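PDB 3NOL: glutamine cyclotransferase from Zymomonas mobilis, which catalyses the cyclisation of N-terminal glutamine to pyroglutamate with release of ammonia, the glutaminyl cyclase reaction, on a calcium-containing beta-propeller. Local coordinates for residues T163-G168 and T201-G206. Residues are numbered along the deposited sequence; the frame is centred on the assembly and turned at random.
Sequences TVTAHG and TGKVTG
Thr165 and Lys203 form a single parallel beta bridge, the two segments running in roughly the same direction, 38° apart. Thr165 makes both backbone hydrogen bonds. Its N donates to Gly202 O at 3.1 Å. Its O receives Val204 N at 2.8 Å. Gly202 O also takes a CA-H...O contact from Val164 CA, at 3.2 Å. Gly202 has positive phi, and its CA packs near Thr163 O.

On the face of Val164, Ala166 and Val204, the two valines cross at about a right angle, with Val164 CG1 3.9 Å from Val204 CG2. With chi1 178°, Val164 CG1 lies anti to the backbone N and also rests against Gly202 O. Ala166 CB packs against the same Val204 methyl, CG2.

The outer face is polar and bridged by water. Thr165 and Lys203 lie side by side and point the same way; Thr165 OG1 is 3.9 Å from Lys203 CG. One water accepts from Thr165 OG1 and donates to Thr163 O and Thr201 O. A second donates to Thr165 OG1 and accepts from Lys203 NZ, which the bend at chi4 (-74°) turns back toward it. A third links His167 N to Val204 O. Thr201 OG1 accepts from Lys203 N, which makes an ST turn just before the bridge.

The contact joins two neighbouring blades at the periphery of the propeller, far from its centre. Strand 158-166 belongs to one blade and strand 204-209 to the next. Val164 packs on Leu148 of strand 147-151 and on Ile197, and Val204 on Val195 of strand 193-197.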
loop_
_atom_site.group_PDB
_atom_site.type_symbol
_atom_site.label_atom_id
_atom_site.label_comp_id
_atom_site.label_asym_id
_atom_site.label_seq_id
_atom_site.Cartn_x
_atom_site.Cartn_y
_atom_site.Cartn_z
ATOM N N THR A 163 -16.145 6.724 -6.644
ATOM C CA THR A 163 -16.317 5.345 -7.062
ATOM C C THR A 163 -15.390 5.113 -8.245
ATOM O O THR A 163 -15.438 5.851 -9.251
ATOM C CB THR A 163 -17.792 5.036 -7.424
ATOM O OG1 THR A 163 -18.628 5.279 -6.273
ATOM C CG2 THR A 163 -17.965 3.580 -7.846
ATOM N N VAL A 164 -14.554 4.093 -8.122
ATOM C CA VAL A 164 -13.543 3.823 -9.145
ATOM C C VAL A 164 -14.119 2.964 -10.261
ATOM O O VAL A 164 -14.804 1.970 -9.995
ATOM C CB VAL A 164 -12.242 3.204 -8.551
ATOM C CG1 VAL A 164 -11.245 2.889 -9.658
ATOM C CG2 VAL A 164 -11.629 4.168 -7.507
ATOM N N THR A 165 -13.822 3.364 -11.498
ATOM C CA THR A 165 -14.340 2.659 -12.675
ATOM C C THR A 165 -13.235 2.390 -13.693
ATOM O O THR A 165 -12.304 3.192 -13.838
ATOM C CB THR A 165 -15.519 3.406 -13.362
ATOM O OG1 THR A 165 -15.073 4.672 -13.876
ATOM C CG2 THR A 165 -16.726 3.597 -12.386
ATOM N N ALA A 166 -13.335 1.245 -14.363
ATOM C CA ALA A 166 -12.461 0.935 -15.496
ATOM C C ALA A 166 -13.383 0.552 -16.640
ATOM O O ALA A 166 -14.274 -0.301 -16.457
ATOM C CB ALA A 166 -11.497 -0.209 -15.149
ATOM N N HIS A 167 -13.185 1.194 -17.795
ATOM C CA HIS A 167 -14.045 1.005 -18.977
ATOM C C HIS A 167 -15.503 1.361 -18.657
ATOM O O HIS A 167 -16.419 0.767 -19.215
ATOM C CB HIS A 167 -13.972 -0.430 -19.519
ATOM C CG HIS A 167 -12.582 -0.940 -19.729
ATOM N ND1 HIS A 167 -11.804 -0.558 -20.803
ATOM C CD2 HIS A 167 -11.835 -1.815 -19.013
ATOM C CE1 HIS A 167 -10.637 -1.176 -20.738
ATOM N NE2 HIS A 167 -10.629 -1.944 -19.664
ATOM N N GLY A 168 -15.695 2.299 -17.728
ATOM C CA GLY A 168 -17.012 2.788 -17.336
ATOM C C GLY A 168 -17.730 1.923 -16.302
ATOM O O GLY A 168 -18.855 2.241 -15.917
ATOM N N THR A 201 -11.808 12.057 -11.053
ATOM C CA THR A 201 -12.952 11.368 -11.649
ATOM C C THR A 201 -13.157 9.940 -11.152
ATOM O O THR A 201 -14.229 9.372 -11.369
ATOM C CB THR A 201 -12.791 11.253 -13.175
ATOM O OG1 THR A 201 -11.645 10.449 -13.449
ATOM C CG2 THR A 201 -12.650 12.638 -13.851
ATOM N N GLY A 202 -12.125 9.341 -10.559
ATOM C CA GLY A 202 -12.170 7.931 -10.160
ATOM C C GLY A 202 -11.922 6.956 -11.320
ATOM O O GLY A 202 -11.864 5.752 -11.116
ATOM N N LYS A 203 -11.766 7.479 -12.537
ATOM C CA LYS A 203 -11.515 6.632 -13.702
ATOM C C LYS A 203 -10.088 6.087 -13.750
ATOM O O LYS A 203 -9.107 6.807 -13.497
ATOM C CB LYS A 203 -11.819 7.399 -15.011
ATOM C CG LYS A 203 -13.268 7.842 -15.136
ATOM C CD LYS A 203 -13.482 8.618 -16.450
ATOM C CE LYS A 203 -14.845 9.288 -16.486
ATOM N NZ LYS A 203 -15.907 8.267 -16.722
ATOM N N VAL A 204 -9.975 4.801 -14.064
ATOM C CA VAL A 204 -8.676 4.190 -14.313
ATOM C C VAL A 204 -8.131 4.752 -15.645
ATOM O O VAL A 204 -8.791 4.678 -16.676
ATOM C CB VAL A 204 -8.778 2.640 -14.331
ATOM C CG1 VAL A 204 -7.502 2.007 -14.849
ATOM C CG2 VAL A 204 -9.158 2.102 -12.916
ATOM N N THR A 205 -6.943 5.342 -15.587
ATOM C CA THR A 205 -6.304 5.914 -16.766
ATOM C C THR A 205 -5.103 5.111 -17.255
ATOM O O THR A 205 -4.499 5.468 -18.269
ATOM C CB THR A 205 -5.883 7.360 -16.503
ATOM O OG1 THR A 205 -4.983 7.377 -15.395
ATOM C CG2 THR A 205 -7.131 8.222 -16.188
ATOM N N GLY A 206 -4.743 4.057 -16.528
ATOM C CA GLY A 206 -3.656 3.186 -16.936
ATOM C C GLY A 206 -3.601 1.943 -16.076
ATOM O O GLY A 206 -4.102 1.932 -14.926
HETATM O O HOH W 1 -15.081 6.619 -11.862
HETATM O O HOH W 2 -17.254 6.158 -15.451
HETATM O O HOH W 3 -11.449 3.877 -17.277
#